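PDB 5Z6P: B-agarase from Agarivorans gilvus, which probably hydrolyses beta-glycosidic linkages in agarose, acting as a beta-agarase of glycoside hydrolase family 50. Local coordinates for residues E251-M260 against V420-G429. Sequence-based numbering, arbitrary orientation.
Sequences ELTELAKGPM and VTVDRMLNWG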
ATOM      1  N   GLU A 251      28.607   2.550  10.505  1.00 22.70           N
ATOM      2  CA  GLU A 251      27.535   3.481  10.184  1.00 20.14           C
ATOM      3  C   GLU A 251      27.572   4.678  11.111  1.00 21.56           C
ATOM      4  O   GLU A 251      27.455   5.808  10.657  1.00 21.74           O
ATOM      5  CB  GLU A 251      26.149   2.829  10.259  1.00 20.27           C
ATOM      6  CG  GLU A 251      25.072   3.801   9.792  1.00 20.34           C
ATOM      7  CD  GLU A 251      23.634   3.368  10.082  1.00 22.21           C
ATOM      8  OE1 GLU A 251      23.418   2.276  10.643  1.00 22.82           O
ATOM      9  OE2 GLU A 251      22.718   4.153   9.757  1.00 19.36           O
ATOM     10  N   LEU A 252      27.742   4.429  12.409  1.00 18.15           N
ATOM     11  CA  LEU A 252      27.785   5.508  13.385  1.00 18.63           C
ATOM     12  C   LEU A 252      28.884   6.522  13.082  1.00 23.70           C
ATOM     13  O   LEU A 252      28.714   7.714  13.311  1.00 23.86           O
ATOM     14  CB  LEU A 252      27.964   4.949  14.795  1.00 24.34           C
ATOM     15  CG  LEU A 252      26.731   4.224  15.344  1.00 24.11           C
ATOM     16  CD1 LEU A 252      26.949   3.789  16.786  1.00 23.13           C
ATOM     17  CD2 LEU A 252      25.507   5.110  15.240  1.00 20.81           C
ATOM     18  N   THR A 253      30.003   6.037  12.554  1.00 24.27           N
ATOM     19  CA  THR A 253      31.105   6.903  12.162  1.00 24.69           C
ATOM     20  C   THR A 253      30.700   7.729  10.947  1.00 21.50           C
ATOM     21  O   THR A 253      30.922   8.926  10.904  1.00 25.38           O
ATOM     22  CB  THR A 253      32.375   6.079  11.866  1.00 23.66           C
ATOM     23  OG1 THR A 253      32.830   5.491  13.085  1.00 27.17           O
ATOM     24  CG2 THR A 253      33.479   6.948  11.284  1.00 20.79           C
ATOM     25  N   GLU A 254      30.078   7.075   9.973  1.00 24.69           N
ATOM     26  CA  GLU A 254      29.542   7.761   8.804  1.00 24.30           C
ATOM     27  C   GLU A 254      28.531   8.849   9.199  1.00 23.58           C
ATOM     28  O   GLU A 254      28.589   9.974   8.706  1.00 27.44           O
ATOM     29  CB  GLU A 254      28.915   6.736   7.858  1.00 24.37           C
ATOM     30  CG  GLU A 254      28.266   7.300   6.618  1.00 30.59           C
ATOM     31  CD  GLU A 254      29.266   7.765   5.576  1.00 38.16           C
ATOM     32  OE1 GLU A 254      30.473   7.471   5.729  1.00 40.08           O
ATOM     33  OE2 GLU A 254      28.840   8.432   4.603  1.00 36.93           O
ATOM     34  N   LEU A 255      27.622   8.520  10.108  1.00 22.66           N
ATOM     35  CA  LEU A 255      26.607   9.478  10.562  1.00 23.36           C
ATOM     36  C   LEU A 255      27.224  10.669  11.285  1.00 23.93           C
ATOM     37  O   LEU A 255      26.636  11.742  11.329  1.00 21.57           O
ATOM     38  CB  LEU A 255      25.579   8.790  11.463  1.00 21.27           C
ATOM     39  CG  LEU A 255      24.600   7.856  10.748  1.00 20.15           C
ATOM     40  CD1 LEU A 255      23.756   7.117  11.738  1.00 16.28           C
ATOM     41  CD2 LEU A 255      23.726   8.663   9.796  1.00 15.97           C
ATOM     42  N   ALA A 256      28.429  10.488  11.821  1.00 26.14           N
ATOM     43  CA  ALA A 256      29.149  11.587  12.478  1.00 24.20           C
ATOM     44  C   ALA A 256      29.496  12.732  11.510  1.00 22.41           C
ATOM     45  O   ALA A 256      29.834  13.825  11.942  1.00 27.83           O
ATOM     46  CB  ALA A 256      30.419  11.064  13.153  1.00 22.93           C
ATOM     47  N   LYS A 257      29.384  12.486  10.211  1.00 24.50           N
ATOM     48  CA  LYS A 257      29.599  13.518   9.198  1.00 24.02           C
ATOM     49  C   LYS A 257      28.504  14.586   9.177  1.00 27.13           C
ATOM     50  O   LYS A 257      28.615  15.577   8.467  1.00 28.40           O
ATOM     51  CB  LYS A 257      29.718  12.882   7.816  1.00 23.29           C
ATOM     52  CG  LYS A 257      30.931  11.971   7.692  1.00 31.33           C
ATOM     53  CD  LYS A 257      31.065  11.370   6.309  1.00 28.34           C
ATOM     54  CE  LYS A 257      32.389  10.635   6.183  1.00 31.89           C
ATOM     55  NZ  LYS A 257      32.562  10.062   4.840  1.00 38.18           N
ATOM     56  N   GLY A 258      27.449  14.385   9.949  1.00 23.21           N
ATOM     57  CA  GLY A 258      26.437  15.408  10.104  1.00 23.60           C
ATOM     58  C   GLY A 258      25.323  15.325   9.084  1.00 24.32           C
ATOM     59  O   GLY A 258      25.322  14.443   8.236  1.00 23.69           O
ATOM     60  N   PRO A 259      24.354  16.242   9.177  1.00 22.54           N
ATOM     61  CA  PRO A 259      23.197  16.275   8.276  1.00 22.51           C
ATOM     62  C   PRO A 259      23.555  16.694   6.863  1.00 24.69           C
ATOM     63  O   PRO A 259      24.571  17.340   6.666  1.00 27.80           O
ATOM     64  CB  PRO A 259      22.272  17.318   8.930  1.00 20.64           C
ATOM     65  CG  PRO A 259      23.195  18.195   9.709  1.00 23.34           C
ATOM     66  CD  PRO A 259      24.260  17.260  10.233  1.00 19.42           C
ATOM     67  N   MET A 260      22.736  16.318   5.892  1.00 24.50           N
ATOM     68  CA  MET A 260      22.839  16.904   4.572  1.00 20.43           C
ATOM     69  C   MET A 260      22.634  18.398   4.734  1.00 21.99           C
ATOM     70  O   MET A 260      21.740  18.816   5.453  1.00 20.66           O
ATOM     71  CB  MET A 260      21.810  16.310   3.612  1.00 24.55           C
ATOM     72  CG  MET A 260      21.726  17.025   2.276  1.00 22.15           C
ATOM     73  SD  MET A 260      20.567  16.276   1.129  1.00 22.03           S
ATOM     74  CE  MET A 260      21.311  14.687   0.800  1.00 20.13           C
ATOM     75  N   VAL A 420      19.770   7.679  16.675  1.00 18.22           N
ATOM     76  CA  VAL A 420      20.347   7.273  15.404  1.00 18.17           C
ATOM     77  C   VAL A 420      19.350   7.414  14.241  1.00 19.71           C
ATOM     78  O   VAL A 420      19.719   7.843  13.159  1.00 18.37           O
ATOM     79  CB  VAL A 420      20.869   5.836  15.478  1.00 20.20           C
ATOM     80  CG1 VAL A 420      21.223   5.317  14.095  1.00 18.21           C
ATOM     81  CG2 VAL A 420      22.072   5.788  16.400  1.00 21.45           C
ATOM     82  N   THR A 421      18.089   7.065  14.482  1.00 19.88           N
ATOM     83  CA  THR A 421      17.035   7.238  13.489  1.00 16.28           C
ATOM     84  C   THR A 421      16.957   8.688  13.014  1.00 17.02           C
ATOM     85  O   THR A 421      16.953   8.941  11.816  1.00 17.87           O
ATOM     86  CB  THR A 421      15.646   6.791  14.037  1.00 14.92           C
ATOM     87  OG1 THR A 421      15.632   5.379  14.261  1.00 15.10           O
ATOM     88  CG2 THR A 421      14.542   7.141  13.062  1.00 15.61           C
ATOM     89  N   VAL A 422      16.910   9.635  13.947  1.00 18.03           N
ATOM     90  CA  VAL A 422      16.871  11.049  13.575  1.00 17.04           C
ATOM     91  C   VAL A 422      18.185  11.458  12.890  1.00 20.24           C
ATOM     92  O   VAL A 422      18.160  12.208  11.913  1.00 18.66           O
ATOM     93  CB  VAL A 422      16.597  11.980  14.789  1.00 19.06           C
ATOM     94  CG1 VAL A 422      16.676  13.449  14.371  1.00 17.40           C
ATOM     95  CG2 VAL A 422      15.238  11.690  15.382  1.00 19.83           C
ATOM     96  N   ASP A 423      19.315  10.958  13.394  1.00 18.58           N
ATOM     97  CA  ASP A 423      20.613  11.189  12.760  1.00 18.78           C
ATOM     98  C   ASP A 423      20.607  10.713  11.327  1.00 16.51           C
ATOM     99  O   ASP A 423      21.097  11.392  10.440  1.00 20.22           O
ATOM    100  CB  ASP A 423      21.743  10.468  13.501  1.00 18.83           C
ATOM    101  CG  ASP A 423      22.116  11.130  14.802  1.00 21.42           C
ATOM    102  OD1 ASP A 423      21.791  12.315  15.008  1.00 21.51           O
ATOM    103  OD2 ASP A 423      22.758  10.445  15.625  1.00 28.38           O
ATOM    104  N   ARG A 424      20.063   9.523  11.121  1.00 15.03           N
ATOM    105  CA  ARG A 424      19.932   8.946   9.800  1.00 18.22           C
ATOM    106  C   ARG A 424      19.074   9.805   8.858  1.00 17.38           C
ATOM    107  O   ARG A 424      19.480  10.087   7.734  1.00 17.95           O
ATOM    108  CB  ARG A 424      19.328   7.548   9.885  1.00 15.01           C
ATOM    109  CG  ARG A 424      20.274   6.429  10.279  1.00 16.98           C
ATOM    110  CD  ARG A 424      19.470   5.154  10.522  1.00 15.72           C
ATOM    111  NE  ARG A 424      20.305   3.967  10.712  1.00 17.05           N
ATOM    112  CZ  ARG A 424      19.847   2.795  11.132  1.00 16.44           C
ATOM    113  NH1 ARG A 424      18.561   2.660  11.417  1.00 18.12           N
ATOM    114  NH2 ARG A 424      20.671   1.765  11.284  1.00 17.19           N
ATOM    115  N   MET A 425      17.874  10.179   9.302  1.00 19.61           N
ATOM    116  CA  MET A 425      16.974  10.930   8.428  1.00 17.96           C
ATOM    117  C   MET A 425      17.647  12.223   7.957  1.00 17.32           C
ATOM    118  O   MET A 425      17.605  12.542   6.789  1.00 21.59           O
ATOM    119  CB  MET A 425      15.647  11.245   9.123  1.00 16.50           C
ATOM    120  CG  MET A 425      14.869  10.019   9.579  1.00 16.13           C
ATOM    121  SD  MET A 425      14.673   8.753   8.321  1.00 18.92           S
ATOM    122  CE  MET A 425      14.324   7.349   9.358  1.00 17.21           C
ATOM    123  N   LEU A 426      18.279  12.939   8.877  1.00 18.19           N
ATOM    124  CA  LEU A 426      18.939  14.193   8.567  1.00 15.32           C
ATOM    125  C   LEU A 426      20.183  14.014   7.689  1.00 19.32           C
ATOM    126  O   LEU A 426      20.505  14.879   6.885  1.00 20.48           O
ATOM    127  CB  LEU A 426      19.325  14.908   9.860  1.00 20.25           C
ATOM    128  CG  LEU A 426      18.151  15.425  10.674  1.00 20.35           C
ATOM    129  CD1 LEU A 426      18.637  16.088  11.965  1.00 18.91           C
ATOM    130  CD2 LEU A 426      17.332  16.375   9.810  1.00 17.39           C
ATOM    131  N   ASN A 427      20.876  12.892   7.860  1.00 19.28           N
ATOM    132  CA  ASN A 427      22.063  12.580   7.072  1.00 17.20           C
ATOM    133  C   ASN A 427      21.662  12.164   5.665  1.00 20.65           C
ATOM    134  O   ASN A 427      22.315  12.513   4.701  1.00 21.46           O
ATOM    135  CB  ASN A 427      22.877  11.474   7.746  1.00 18.43           C
ATOM    136  CG  ASN A 427      24.081  11.038   6.921  1.00 20.19           C
ATOM    137  OD1 ASN A 427      23.994  10.118   6.118  1.00 21.45           O
ATOM    138  ND2 ASN A 427      25.206  11.696   7.132  1.00 17.95           N
ATOM    139  N   TRP A 428      20.561  11.431   5.559  1.00 16.89           N
ATOM    140  CA  TRP A 428      20.033  10.993   4.274  1.00 17.28           C
ATOM    141  C   TRP A 428      19.315  12.121   3.515  1.00 18.84           C
ATOM    142  O   TRP A 428      19.021  11.994   2.324  1.00 18.20           O
ATOM    143  CB  TRP A 428      19.073   9.816   4.487  1.00 18.88           C
ATOM    144  CG  TRP A 428      19.703   8.648   5.199  1.00 15.98           C
ATOM    145  CD1 TRP A 428      21.036   8.487   5.512  1.00 16.08           C
ATOM    146  CD2 TRP A 428      19.037   7.478   5.683  1.00 17.82           C
ATOM    147  NE1 TRP A 428      21.227   7.286   6.159  1.00 17.50           N
ATOM    148  CE2 TRP A 428      20.017   6.647   6.280  1.00 14.86           C
ATOM    149  CE3 TRP A 428      17.703   7.048   5.677  1.00 14.55           C
ATOM    150  CZ2 TRP A 428      19.710   5.417   6.853  1.00 19.01           C
ATOM    151  CZ3 TRP A 428      17.399   5.825   6.255  1.00 18.21           C
ATOM    152  CH2 TRP A 428      18.399   5.021   6.834  1.00 15.87           C
ATOM    153  N   GLY A 429      19.031  13.212   4.215  1.00 17.31           N
ATOM    154  CA  GLY A 429      18.417  14.376   3.601  1.00 18.09           C
ATOM    155  C   GLY A 429      16.910  14.528   3.756  1.00 17.39           C
ATOM    156  O   GLY A 429      16.337  15.499   3.269  1.00 18.75           O
TER
HETATM  157  O   HOH W   1      23.453   5.546   7.399  1.00 19.45           O
HETATM  158  O   HOH W   2      19.559  17.264   6.535  1.00 21.04           O
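Leu255 is the main bump of this contact, a knob set into the hollow formed by Val420, Asp423, Arg424 and Asn427. Its CD2 branch presses on CB of Asn427 at 3.6 Å, while CD1 rests against both CG1 of Val420 and the aliphatic CG of Arg424. One turn earlier, Leu252 CD2 meets CG2 of Val420, so the valine's two branches are shared out between the two leucines. Helices 241-255 and 413-428 meet here, the segments 251-255 and 420-428 crossing at 55°. Beyond Gly258, whose phi is positive, the chain runs alongside the last turn of helix 413-428: Pro259 CB packs on Leu426 CB, Met260 SD lies near CA of Gly429, and a bend at chi3 brings its CE against Trp428 O. Asn427 ND2 donates to Gly258 O, and Met260 N to Leu426 O at 2.8 Å. Beside the knob, extended Glu251 forms a bidentate, side-on salt bridge with Arg424. NE bonds to OE2 at 2.6 Å. NH2 reaches OE1 at 2.9 Å, both oxygens using syn lone pairs in nearly coplanar groups. A water links OE2 to Trp428 NE1, and Asp741 pairs with Arg424 NH1. Flanked by two carboxylates, the buried guanidinium is probably well neutralised and fixed in rotation.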